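Local coordinates for T-cell surface glycoprotein CD1A1 antigen (Gallus gallus, PDB 3JVG), which probably binds lipid antigens in an apolar groove and displays them at the cell surface to T cells, as other CD1 molecules do, at residues 119-124 and 149-154; 69-74 and 107-112; 128-131 and 137-140; 77-82 and 89-94; 10-15 and 73-78. One frame throughout, in Å; residues are numbered along the deposited sequence.

Contact 1: residues 119-124 and 149-154; sequences LRFNLD and TLNEVI. With NAG (2-acetamido-2-deoxy-beta-D-glucopyranose), chain I.
Ile154 sets its CG2 methyl squarely over one face of the Phe121 ring. CG2 stands 3.7 Å from the centroid of that ring, 11° off the normal, which makes a CH-pi contact. The methyl lies over the centre of the ring, a little nearer the CE2 and CZ side, with CE2 of Phe121 3.7 Å from Ile154 CG2. Asn151 meets the same ring at its rim. Its backbone O lies near the ring plane, 3.4 Å from CZ of Phe121. The Asn151 side-chain amide plane is 60° from the ring. This is the alpha2-side helix of an MHC class I-like platform lying on the floor of the groove, here on strand 116-122. Phe121 reaches up from the floor with CG anti to the backbone N (chi1 -163°). The polar end of Asn151 is held elsewhere: OD1 accepts from Trp128 NE1 and ND2 donates to Met144 O. Trp128 also meets the Phe121 ring edge-to-face. Farther along the strand segment, Leu123 CD2 lies 3.7 Å from C8 of the N-acetylglucosamine, a glycan attached to the protein itself.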
# COMPACT_ATOMS: atom_id res chain seq x y z
N LEU A 119 20.55 -3.43 -0.09
CA LEU A 119 21.18 -4.41 0.77
C LEU A 119 20.13 -5.43 1.17
O LEU A 119 18.97 -5.07 1.39
CB LEU A 119 21.71 -3.69 1.98
CG LEU A 119 23.07 -3.79 2.59
CD1 LEU A 119 24.24 -4.13 1.62
CD2 LEU A 119 23.32 -2.51 3.45
N ARG A 120 20.51 -6.69 1.25
CA ARG A 120 19.59 -7.74 1.62
C ARG A 120 20.27 -8.71 2.62
O ARG A 120 21.39 -9.21 2.38
CB ARG A 120 19.10 -8.51 0.39
CG ARG A 120 18.34 -9.80 0.75
CD ARG A 120 17.74 -10.49 -0.50
NE ARG A 120 16.64 -9.70 -1.08
CZ ARG A 120 16.11 -9.88 -2.28
NH1 ARG A 120 16.58 -10.82 -3.11
NH2 ARG A 120 15.12 -9.09 -2.67
N PHE A 121 19.59 -8.95 3.74
CA PHE A 121 20.07 -9.87 4.72
C PHE A 121 19.92 -11.32 4.27
O PHE A 121 18.90 -11.71 3.69
CB PHE A 121 19.34 -9.67 6.03
CG PHE A 121 20.05 -10.32 7.24
CD1 PHE A 121 21.21 -9.75 7.78
CD2 PHE A 121 19.56 -11.48 7.81
CE1 PHE A 121 21.89 -10.36 8.90
CE2 PHE A 121 20.20 -12.09 8.91
CZ PHE A 121 21.38 -11.51 9.45
N ASN A 122 20.95 -12.10 4.54
CA ASN A 122 20.94 -13.50 4.26
C ASN A 122 20.85 -14.16 5.59
O ASN A 122 21.83 -14.12 6.35
CB ASN A 122 22.27 -13.86 3.61
CG ASN A 122 22.32 -15.29 3.11
OD1 ASN A 122 21.89 -16.26 3.79
ND2 ASN A 122 22.90 -15.45 1.91
N LEU A 123 19.69 -14.73 5.91
CA LEU A 123 19.45 -15.37 7.22
C LEU A 123 20.41 -16.54 7.55
O LEU A 123 20.92 -16.62 8.67
CB LEU A 123 17.99 -15.82 7.37
CG LEU A 123 17.55 -16.44 8.71
CD1 LEU A 123 17.27 -15.41 9.89
CD2 LEU A 123 16.37 -17.41 8.56
N ASP A 124 20.62 -17.46 6.63
CA ASP A 124 21.42 -18.67 6.97
C ASP A 124 22.90 -18.35 7.28
O ASP A 124 23.47 -18.85 8.23
CB ASP A 124 21.30 -19.76 5.89
CG ASP A 124 19.92 -20.46 5.89
OD1 ASP A 124 19.67 -21.27 4.97
OD2 ASP A 124 19.09 -20.20 6.80
N THR A 149 28.10 -9.43 15.60
CA THR A 149 27.28 -9.61 16.74
C THR A 149 25.88 -9.14 16.42
O THR A 149 24.89 -9.86 16.70
CB THR A 149 27.88 -8.80 17.91
OG1 THR A 149 29.16 -9.33 18.24
CG2 THR A 149 26.99 -8.86 19.10
N LEU A 150 25.76 -7.93 15.86
CA LEU A 150 24.45 -7.43 15.42
C LEU A 150 23.79 -8.44 14.48
O LEU A 150 22.61 -8.72 14.61
CB LEU A 150 24.57 -6.08 14.68
CG LEU A 150 23.44 -5.58 13.78
CD1 LEU A 150 22.19 -5.32 14.56
CD2 LEU A 150 23.85 -4.29 13.04
N ASN A 151 24.57 -9.01 13.57
CA ASN A 151 24.02 -9.91 12.58
C ASN A 151 23.52 -11.22 13.18
O ASN A 151 22.53 -11.76 12.68
CB ASN A 151 25.02 -10.19 11.47
CG ASN A 151 25.33 -8.97 10.65
OD1 ASN A 151 24.53 -8.02 10.56
ND2 ASN A 151 26.50 -8.97 10.01
N GLU A 152 24.26 -11.77 14.13
CA GLU A 152 23.77 -12.88 14.98
C GLU A 152 22.44 -12.57 15.67
O GLU A 152 21.54 -13.39 15.65
CB GLU A 152 24.82 -13.24 16.05
CG GLU A 152 26.02 -13.91 15.42
CD GLU A 152 27.27 -13.84 16.28
OE1 GLU A 152 27.21 -13.33 17.45
OE2 GLU A 152 28.33 -14.35 15.78
N VAL A 153 22.31 -11.39 16.25
CA VAL A 153 21.06 -10.97 16.88
C VAL A 153 19.95 -10.76 15.82
O VAL A 153 18.86 -11.22 16.00
CB VAL A 153 21.25 -9.70 17.77
CG1 VAL A 153 19.91 -9.23 18.40
CG2 VAL A 153 22.30 -9.99 18.86
N ILE A 154 20.26 -10.14 14.69
CA ILE A 154 19.25 -10.02 13.58
C ILE A 154 18.67 -11.41 13.19
O ILE A 154 17.48 -11.55 13.00
CB ILE A 154 19.76 -9.25 12.30
CG1 ILE A 154 19.98 -7.74 12.59
CG2 ILE A 154 18.74 -9.49 11.11
CD1 ILE A 154 21.02 -7.02 11.63
C1 NAG I . 14.43 -21.07 11.61
C2 NAG I . 15.70 -21.94 11.36
C3 NAG I . 15.37 -23.41 11.01
C4 NAG I . 14.56 -24.03 12.16
C5 NAG I . 13.33 -23.16 12.55
C6 NAG I . 12.78 -23.63 13.91
C7 NAG I . 17.69 -20.63 10.86
C8 NAG I . 18.61 -20.08 9.83
N2 NAG I . 16.65 -21.34 10.41
O3 NAG I . 16.54 -24.17 10.75
O4 NAG I . 14.23 -25.39 11.88
O5 NAG I . 13.55 -21.73 12.56
O6 NAG I . 11.54 -23.06 14.24
O7 NAG I . 17.92 -20.41 12.06

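Contact 2: residues 69-74 and 107-112; sequences KSYVRD and TFFDIA
Tyr71 carries this contact from the helix side, and Phe109 answers it from the strand. Residues 69-74 are a piece of helix 58-82, with Arg73 N bonded to Lys69 O and Asp74 N to Ser70 O. Tyr71 points down at the sheet. A chi1 of 175° sends its ring away from the helix axis to meet Phe109 coming the other way. Tyr71 OH lies at the edge of the Phe109 ring, near its plane, 3.6 Å from CE2 of Phe109. Behind it, CE1 of Tyr71 packs 3.8 Å from CZ of Phe109. Ile111 CD1 is a looser neighbour, 4.3 Å from Tyr71 OH. Val72 follows and packs on His12 of strand 6-18. The contact joins the alpha1-side helix to a floor strand of the MHC class I-like groove. Phe109 is also touched by Ile154 of the facing helix. The ring carbons of Tyr71 and Phe109 thus pack as apolar surface. The phenol oxygen only rests against the Phe109 edge by van der Waals contact, and its hydrogen bond is to Ser93 OG on the neighbouring floor strand.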
# COMPACT_ATOMS: atom_id res chain seq x y z
N LYS A 69 12.94 2.66 17.90
CA LYS A 69 13.47 4.00 17.92
C LYS A 69 14.99 3.98 17.75
O LYS A 69 15.54 4.85 17.06
CB LYS A 69 13.09 4.72 19.20
CG LYS A 69 11.59 4.96 19.37
CD LYS A 69 11.28 5.60 20.77
CE LYS A 69 9.91 6.34 20.74
NZ LYS A 69 9.52 6.93 22.08
N SER A 70 15.68 2.99 18.34
CA SER A 70 17.13 2.84 18.14
C SER A 70 17.40 2.50 16.69
O SER A 70 18.35 3.04 16.10
CB SER A 70 17.76 1.73 19.02
OG SER A 70 17.49 1.94 20.40
N TYR A 71 16.59 1.62 16.10
CA TYR A 71 16.82 1.26 14.71
C TYR A 71 16.82 2.54 13.86
O TYR A 71 17.76 2.79 13.11
CB TYR A 71 15.79 0.26 14.18
CG TYR A 71 15.93 -0.03 12.69
CD1 TYR A 71 16.85 -0.99 12.24
CD2 TYR A 71 15.18 0.65 11.74
CE1 TYR A 71 17.03 -1.27 10.89
CE2 TYR A 71 15.34 0.38 10.35
CZ TYR A 71 16.26 -0.59 9.95
OH TYR A 71 16.44 -0.89 8.61
N VAL A 72 15.75 3.32 13.98
CA VAL A 72 15.57 4.51 13.19
C VAL A 72 16.72 5.53 13.36
O VAL A 72 17.32 5.97 12.37
CB VAL A 72 14.25 5.13 13.55
CG1 VAL A 72 14.17 6.55 13.01
CG2 VAL A 72 13.09 4.24 12.96
N ARG A 73 17.01 5.86 14.61
CA ARG A 73 18.08 6.73 14.98
C ARG A 73 19.45 6.24 14.48
O ARG A 73 20.25 7.04 13.98
CB ARG A 73 18.10 6.82 16.50
CG ARG A 73 19.06 7.82 17.11
CD ARG A 73 18.72 8.08 18.62
NE ARG A 73 18.64 6.82 19.39
CZ ARG A 73 17.61 6.43 20.14
NH1 ARG A 73 16.52 7.19 20.30
NH2 ARG A 73 17.70 5.27 20.78
N ASP A 74 19.74 4.96 14.65
CA ASP A 74 21.06 4.44 14.29
C ASP A 74 21.21 4.42 12.79
O ASP A 74 22.26 4.71 12.28
CB ASP A 74 21.30 3.03 14.85
CG ASP A 74 21.50 3.00 16.39
OD1 ASP A 74 21.59 4.05 17.06
OD2 ASP A 74 21.56 1.87 16.94
N THR A 107 11.69 -15.15 5.90
CA THR A 107 12.06 -13.92 6.57
C THR A 107 12.59 -12.97 5.53
O THR A 107 13.03 -13.40 4.47
CB THR A 107 13.19 -14.11 7.66
OG1 THR A 107 14.41 -14.56 7.01
CG2 THR A 107 12.76 -15.03 8.75
N PHE A 108 12.54 -11.67 5.82
CA PHE A 108 13.09 -10.70 4.90
C PHE A 108 13.63 -9.52 5.65
O PHE A 108 13.07 -9.12 6.68
CB PHE A 108 12.05 -10.24 3.85
CG PHE A 108 10.72 -9.79 4.42
CD1 PHE A 108 9.71 -10.70 4.65
CD2 PHE A 108 10.47 -8.43 4.65
CE1 PHE A 108 8.49 -10.30 5.16
CE2 PHE A 108 9.23 -7.99 5.11
CZ PHE A 108 8.23 -8.94 5.40
N PHE A 109 14.74 -8.97 5.15
CA PHE A 109 15.24 -7.73 5.72
C PHE A 109 16.02 -7.11 4.56
O PHE A 109 17.13 -7.54 4.25
CB PHE A 109 16.13 -8.02 6.96
CG PHE A 109 16.71 -6.78 7.68
CD1 PHE A 109 17.43 -6.95 8.87
CD2 PHE A 109 16.50 -5.49 7.22
CE1 PHE A 109 17.95 -5.86 9.58
CE2 PHE A 109 17.02 -4.39 7.89
CZ PHE A 109 17.76 -4.58 9.09
N ASP A 110 15.36 -6.14 3.91
CA ASP A 110 15.86 -5.45 2.75
C ASP A 110 15.94 -3.95 3.01
O ASP A 110 15.05 -3.34 3.66
CB ASP A 110 14.95 -5.68 1.54
CG ASP A 110 14.92 -7.13 1.09
OD1 ASP A 110 14.12 -7.90 1.63
OD2 ASP A 110 15.68 -7.50 0.14
N ILE A 111 17.01 -3.36 2.50
CA ILE A 111 17.18 -1.94 2.44
C ILE A 111 17.21 -1.46 0.99
O ILE A 111 17.85 -2.06 0.10
CB ILE A 111 18.37 -1.54 3.26
CG1 ILE A 111 18.10 -2.00 4.74
CG2 ILE A 111 18.63 -0.06 3.13
CD1 ILE A 111 19.27 -1.99 5.62
N ALA A 112 16.43 -0.40 0.75
CA ALA A 112 16.45 0.21 -0.54
C ALA A 112 17.13 1.57 -0.49
O ALA A 112 17.18 2.26 0.56
CB ALA A 112 15.02 0.31 -1.15

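Contact 3: residues 128-131 and 137-140; sequences WDQM and SAKA
Ser137 and Gln130 touch where the last strand of the MHC class I-like platform gives way to the helix that follows it. Ser137, in the first turn of helix 135-145, opens the segment. With chi1 at -170°, its OG reaches back to the strand and sits 3.3 Å from CG of Gln130. The same OG lies 3.5 Å from Met131 N, a contact and not a hydrogen bond. Its hydrogen bonds are with Phe118 O and Gln132 N, so this buried hydroxyl ties the turn to strand 116-122. Ala138 is next and meets the amide end of Gln130. OE1 of Gln130 lies 3.5 Å from CA of Ala138, and the same OE1 is 3.7 Å from CB of Ala138. Gln130 NE2 is close too, 3.8 Å from Ala138 CB. The extended Gln130 chain lets its amide lie against the first turn of the helix, and NE2 bonds to Gln132 O just beyond the strand. Lys139 turns away from the strand, and its NZ makes a weak hydrogen bond to Tyr82 O at the end of helix 58-82. Ala140 packs on Phe118 and Leu119. Helix 135-145 thus lies close to the edge strand 127-130 and also touches strand 116-122.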
# COMPACT_ATOMS: atom_id res chain seq x y z
N TRP A 128 25.17 -9.95 4.90
CA TRP A 128 24.54 -9.06 3.92
C TRP A 128 24.92 -9.29 2.47
O TRP A 128 26.10 -9.42 2.15
CB TRP A 128 24.79 -7.62 4.33
CG TRP A 128 24.21 -7.31 5.71
CD1 TRP A 128 24.83 -7.50 6.94
CD2 TRP A 128 22.90 -6.80 6.00
NE1 TRP A 128 23.99 -7.12 7.95
CE2 TRP A 128 22.79 -6.71 7.42
CE3 TRP A 128 21.79 -6.42 5.19
CZ2 TRP A 128 21.65 -6.21 8.06
CZ3 TRP A 128 20.65 -5.94 5.83
CH2 TRP A 128 20.59 -5.85 7.25
N ASP A 129 23.91 -9.34 1.60
CA ASP A 129 24.10 -9.30 0.13
C ASP A 129 24.03 -7.87 -0.41
O ASP A 129 23.05 -7.13 -0.17
CB ASP A 129 23.09 -10.19 -0.62
CG ASP A 129 22.98 -11.63 -0.03
OD1 ASP A 129 23.94 -12.13 0.61
OD2 ASP A 129 21.90 -12.28 -0.22
N GLN A 130 25.07 -7.51 -1.17
CA GLN A 130 25.13 -6.27 -1.91
C GLN A 130 24.14 -6.40 -3.07
O GLN A 130 24.24 -7.35 -3.87
CB GLN A 130 26.58 -6.06 -2.41
CG GLN A 130 26.82 -4.79 -3.24
CD GLN A 130 28.25 -4.70 -3.86
OE1 GLN A 130 29.21 -5.28 -3.38
NE2 GLN A 130 28.37 -3.93 -4.91
N MET A 131 23.20 -5.45 -3.18
CA MET A 131 22.19 -5.50 -4.23
C MET A 131 22.39 -4.54 -5.43
O MET A 131 21.72 -4.67 -6.45
CB MET A 131 20.81 -5.32 -3.60
CG MET A 131 20.53 -6.40 -2.51
SD MET A 131 20.57 -8.09 -3.19
CE MET A 131 18.99 -8.18 -4.06
N SER A 137 26.79 0.79 -2.40
CA SER A 137 26.29 -0.52 -1.95
C SER A 137 27.44 -1.47 -1.50
O SER A 137 27.31 -2.16 -0.51
CB SER A 137 25.44 -1.14 -3.11
OG SER A 137 24.72 -2.32 -2.67
N ALA A 138 28.54 -1.48 -2.23
CA ALA A 138 29.75 -2.20 -1.83
C ALA A 138 30.23 -1.74 -0.46
O ALA A 138 30.55 -2.56 0.36
CB ALA A 138 30.87 -2.04 -2.85
N LYS A 139 30.25 -0.43 -0.19
CA LYS A 139 30.70 0.05 1.13
C LYS A 139 29.75 -0.44 2.20
O LYS A 139 30.17 -1.02 3.20
CB LYS A 139 30.73 1.56 1.16
CG LYS A 139 31.26 2.18 2.44
CD LYS A 139 31.55 3.69 2.20
CE LYS A 139 31.96 4.43 3.47
NZ LYS A 139 32.52 5.78 3.15
N ALA A 140 28.45 -0.24 1.98
CA ALA A 140 27.44 -0.62 2.97
C ALA A 140 27.55 -2.10 3.34
O ALA A 140 27.47 -2.48 4.50
CB ALA A 140 26.06 -0.30 2.42

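Contact 4: residues 77-82 and 89-94; sequences RLVQMY and FVFQSS
Val79 splits its two methyls between Phe89 and Phe91. From the helix its CB points at the strand, and the branches part there. CG1, placed beside the carbonyl carbon by a chi1 of 161°, goes to Phe89. It lies in the plane of that ring at its edge, 3.6 Å from CE1 of Phe89 and 3.8 Å from CZ of Phe89. CG2 takes the other course, to Phe91. It stands 3.7 Å from CE1 of Phe91 and lies over one face of that ring, toward the rim. The distance from Val79 CG2 to the Phe91 centroid is 4.1 Å, 25° off the normal, a CH-pi contact. CG1 also comes within 4.0 Å of CE1 of Phe91. This joins the end of the alpha1-side helix 58-82 to floor strand 89-99 of the MHC class I-like platform. The two phenylalanines sit two residues apart on the strand and both point up toward the helix. They also meet each other: CE1 of Phe89 lies in the plane of the Phe91 ring, at its edge. Outside the two segments, Phe89 meets the rings of Tyr87 and Phe16, and Phe91 meets those of Tyr113 and Phe118. Gln92, next after Phe91, hydrogen-bonds through its amide to the other protein chain.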
# COMPACT_ATOMS: atom_id res chain seq x y z
N ARG A 77 22.08 7.76 11.61
CA ARG A 77 23.44 8.08 12.00
C ARG A 77 24.44 7.37 11.12
O ARG A 77 25.43 7.97 10.73
CB ARG A 77 23.68 7.81 13.50
CG ARG A 77 22.99 8.85 14.38
CD ARG A 77 23.05 8.49 15.89
N LEU A 78 24.20 6.11 10.79
CA LEU A 78 25.12 5.37 9.93
C LEU A 78 25.26 5.99 8.54
O LEU A 78 26.37 6.11 8.04
CB LEU A 78 24.70 3.91 9.78
CG LEU A 78 24.99 3.04 11.01
CD1 LEU A 78 24.31 1.70 10.81
CD2 LEU A 78 26.50 2.85 11.27
N VAL A 79 24.11 6.37 7.95
CA VAL A 79 24.04 6.99 6.64
C VAL A 79 24.81 8.29 6.64
O VAL A 79 25.64 8.52 5.78
CB VAL A 79 22.56 7.24 6.23
CG1 VAL A 79 22.48 8.27 5.12
CG2 VAL A 79 21.85 5.94 5.82
N GLN A 80 24.58 9.15 7.63
CA GLN A 80 25.25 10.43 7.67
C GLN A 80 26.74 10.28 7.84
O GLN A 80 27.51 11.02 7.22
CB GLN A 80 24.70 11.31 8.78
CG GLN A 80 23.29 11.77 8.52
CD GLN A 80 22.72 12.48 9.73
OE1 GLN A 80 23.30 12.45 10.83
NE2 GLN A 80 21.59 13.16 9.52
N MET A 81 27.14 9.30 8.64
CA MET A 81 28.56 8.99 8.88
C MET A 81 29.30 8.48 7.64
O MET A 81 30.41 8.89 7.37
CB MET A 81 28.70 8.02 10.06
CG MET A 81 30.13 7.61 10.42
SD MET A 81 30.37 7.17 12.18
CE MET A 81 32.14 6.86 12.18
N TYR A 82 28.67 7.62 6.85
CA TYR A 82 29.37 6.91 5.79
C TYR A 82 29.03 7.23 4.33
O TYR A 82 29.56 6.57 3.46
CB TYR A 82 29.24 5.41 6.02
CG TYR A 82 29.90 4.94 7.28
CD1 TYR A 82 31.28 4.73 7.33
CD2 TYR A 82 29.14 4.69 8.43
CE1 TYR A 82 31.89 4.29 8.50
CE2 TYR A 82 29.74 4.24 9.61
CZ TYR A 82 31.12 4.04 9.63
OH TYR A 82 31.72 3.61 10.78
N PHE A 89 18.31 12.39 -0.68
CA PHE A 89 18.13 11.02 -1.12
C PHE A 89 17.26 10.27 -0.13
O PHE A 89 17.00 10.76 0.97
CB PHE A 89 19.47 10.29 -1.34
CG PHE A 89 20.39 10.34 -0.16
CD1 PHE A 89 20.18 9.51 0.93
CD2 PHE A 89 21.46 11.21 -0.14
CE1 PHE A 89 21.04 9.58 2.04
CE2 PHE A 89 22.33 11.27 0.96
CZ PHE A 89 22.11 10.46 2.04
N VAL A 90 16.81 9.09 -0.53
CA VAL A 90 15.93 8.32 0.30
C VAL A 90 16.36 6.88 0.50
O VAL A 90 16.78 6.19 -0.47
CB VAL A 90 14.36 8.59 0.01
CG1 VAL A 90 14.08 9.61 -1.06
CG2 VAL A 90 13.44 7.34 0.00
N PHE A 91 16.31 6.46 1.75
CA PHE A 91 16.46 5.07 2.13
C PHE A 91 15.13 4.56 2.60
O PHE A 91 14.33 5.33 3.17
CB PHE A 91 17.49 4.89 3.22
CG PHE A 91 18.88 4.82 2.74
CD1 PHE A 91 19.64 5.98 2.64
CD2 PHE A 91 19.44 3.60 2.38
CE1 PHE A 91 20.99 5.94 2.17
CE2 PHE A 91 20.78 3.50 1.94
CZ PHE A 91 21.57 4.68 1.82
N GLN A 92 14.90 3.27 2.33
CA GLN A 92 13.80 2.52 2.87
C GLN A 92 14.24 1.16 3.44
O GLN A 92 15.28 0.57 3.00
CB GLN A 92 12.71 2.34 1.79
CG GLN A 92 12.19 3.65 1.18
CD GLN A 92 11.60 3.42 -0.21
OE1 GLN A 92 12.32 3.55 -1.19
NE2 GLN A 92 10.33 2.96 -0.28
N SER A 93 13.48 0.67 4.43
CA SER A 93 13.62 -0.71 4.92
C SER A 93 12.31 -1.40 4.92
O SER A 93 11.31 -0.78 5.24
CB SER A 93 14.09 -0.84 6.39
OG SER A 93 14.98 0.13 6.78
N SER A 94 12.34 -2.72 4.68
CA SER A 94 11.17 -3.60 4.77
C SER A 94 11.69 -4.79 5.56
O SER A 94 12.68 -5.43 5.14
CB SER A 94 10.75 -4.01 3.37
OG SER A 94 9.63 -4.88 3.34

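Contact 5: residues 10-15 and 73-78; sequences LLHFAT and RDFSRL
One face of the Phe75 ring is met by the edge of the His12 imidazole. His12 CE1 stands over the centre of the Phe75 ring, 3.7 Å above its plane. The nearest ring atom is CG of Phe75, 3.8 Å from CE1 of His12. The centroids of the His12 and Phe75 rings are 4.8 Å apart and the planes are at 61°, a T-shaped (edge-to-face) pair. At another point on the imidazole edge, in its plane, lies a water. It is 3.1 Å from NE2 of His12 and 2.6 Å from OG of Ser76, and it bridges strand and helix. In this MHC class I-like platform, the pair joins floor strand 6-18 to the alpha1-side helix 58-82. Phe75 comes down from that helix, and its chi1 of -161° swings the ring out beside the carbonyl carbon and over the floor. The other ring nitrogen of the imidazole, ND1, is hydrogen-bonded to Ser93 OG on the adjacent strand. Both ring nitrogens of this buried histidine therefore have polar partners, and these fix the rotation of the ring. His12 also meets Tyr71 edge-to-face. On the opposite side of the strand, Phe13 meets an aromatic ring of the other protein chain edge-to-face.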
# COMPACT_ATOMS: atom_id res chain seq x y z
N LEU A 10 7.31 -4.64 8.79
CA LEU A 10 7.62 -3.30 9.26
C LEU A 10 8.29 -2.56 8.14
O LEU A 10 9.31 -3.03 7.59
CB LEU A 10 8.58 -3.36 10.45
CG LEU A 10 8.11 -4.16 11.69
CD1 LEU A 10 9.23 -4.18 12.74
CD2 LEU A 10 6.79 -3.54 12.29
N LEU A 11 7.77 -1.38 7.86
CA LEU A 11 8.27 -0.53 6.80
C LEU A 11 8.85 0.74 7.41
O LEU A 11 8.24 1.39 8.32
CB LEU A 11 7.09 -0.16 5.92
CG LEU A 11 6.37 -1.24 5.10
CD1 LEU A 11 5.32 -0.56 4.14
CD2 LEU A 11 7.41 -2.22 4.24
N HIS A 12 9.98 1.17 6.91
CA HIS A 12 10.56 2.42 7.35
C HIS A 12 11.05 3.19 6.12
O HIS A 12 11.44 2.58 5.08
CB HIS A 12 11.66 2.09 8.36
CG HIS A 12 12.88 2.97 8.31
ND1 HIS A 12 13.98 2.68 7.50
CD2 HIS A 12 13.24 4.06 9.05
CE1 HIS A 12 14.93 3.58 7.72
NE2 HIS A 12 14.50 4.43 8.64
N PHE A 13 10.99 4.52 6.18
CA PHE A 13 11.61 5.30 5.10
C PHE A 13 12.17 6.56 5.67
O PHE A 13 11.71 7.03 6.72
CB PHE A 13 10.67 5.64 3.96
CG PHE A 13 9.35 6.30 4.37
CD1 PHE A 13 9.21 7.69 4.33
CD2 PHE A 13 8.24 5.52 4.72
CE1 PHE A 13 8.04 8.30 4.66
CE2 PHE A 13 7.02 6.13 5.06
CZ PHE A 13 6.93 7.51 5.04
N ALA A 14 13.17 7.11 4.97
CA ALA A 14 13.88 8.30 5.42
C ALA A 14 14.36 9.14 4.24
O ALA A 14 15.05 8.64 3.33
CB ALA A 14 15.05 7.92 6.32
N THR A 15 13.97 10.40 4.24
CA THR A 15 14.52 11.32 3.27
C THR A 15 15.63 12.10 3.97
O THR A 15 15.39 12.88 4.91
CB THR A 15 13.44 12.33 2.78
OG1 THR A 15 12.32 11.63 2.27
CG2 THR A 15 14.00 13.17 1.70
N ARG A 73 17.01 5.86 14.61
CA ARG A 73 18.08 6.73 14.98
C ARG A 73 19.45 6.24 14.48
O ARG A 73 20.25 7.04 13.98
CB ARG A 73 18.10 6.82 16.50
CG ARG A 73 19.06 7.82 17.11
CD ARG A 73 18.72 8.08 18.62
NE ARG A 73 18.64 6.82 19.39
CZ ARG A 73 17.61 6.43 20.14
NH1 ARG A 73 16.52 7.19 20.30
NH2 ARG A 73 17.70 5.27 20.78
N ASP A 74 19.74 4.96 14.65
CA ASP A 74 21.06 4.44 14.29
C ASP A 74 21.21 4.42 12.79
O ASP A 74 22.26 4.71 12.28
CB ASP A 74 21.30 3.03 14.85
CG ASP A 74 21.50 3.00 16.39
OD1 ASP A 74 21.59 4.05 17.06
OD2 ASP A 74 21.56 1.87 16.94
N PHE A 75 20.11 4.09 12.10
CA PHE A 75 20.04 4.12 10.61
C PHE A 75 20.45 5.50 10.13
O PHE A 75 21.32 5.62 9.27
CB PHE A 75 18.63 3.77 10.11
CG PHE A 75 18.60 3.36 8.67
CD1 PHE A 75 18.45 2.02 8.32
CD2 PHE A 75 18.74 4.33 7.64
CE1 PHE A 75 18.44 1.65 6.97
CE2 PHE A 75 18.76 3.98 6.31
CZ PHE A 75 18.60 2.62 5.97
N SER A 76 19.87 6.53 10.69
CA SER A 76 20.16 7.88 10.20
C SER A 76 21.59 8.23 10.48
O SER A 76 22.26 8.86 9.68
CB SER A 76 19.19 8.90 10.81
OG SER A 76 17.88 8.59 10.38
N ARG A 77 22.08 7.76 11.61
CA ARG A 77 23.44 8.08 12.00
C ARG A 77 24.44 7.37 11.12
O ARG A 77 25.43 7.97 10.73
CB ARG A 77 23.68 7.81 13.50
CG ARG A 77 22.99 8.85 14.38
CD ARG A 77 23.05 8.49 15.89
N LEU A 78 24.20 6.11 10.79
CA LEU A 78 25.12 5.37 9.93
C LEU A 78 25.26 5.99 8.54
O LEU A 78 26.37 6.11 8.04
CB LEU A 78 24.70 3.91 9.78
CG LEU A 78 24.99 3.04 11.01
CD1 LEU A 78 24.31 1.70 10.81
CD2 LEU A 78 26.50 2.85 11.27
O HOH W 1 16.27 6.67 9.86

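Overall arrangement
All five contacts lie in the MHC class I-like domain and reach its one antiparallel sheet. Contacts 2, 4 and 5 share helix 58-82; the centre of contact 5 is about 6 Å from those of contacts 2 and 4, which are about 9 Å apart. Contacts 1 and 3, on helices 148-172 and 135-145, have centres about 13 Å apart. Contacts 5 and 2, which share Arg73 and Asp74, and contact 4 close before contacts 1 and 3 open. Contact 4 is nested inside contact 2, and contact 3 inside contact 1. An Arg120-Asp110 salt bridge joins contacts 1 and 2. The two helical walls and the floor thus bound an apolar groove, consistent with lipid binding.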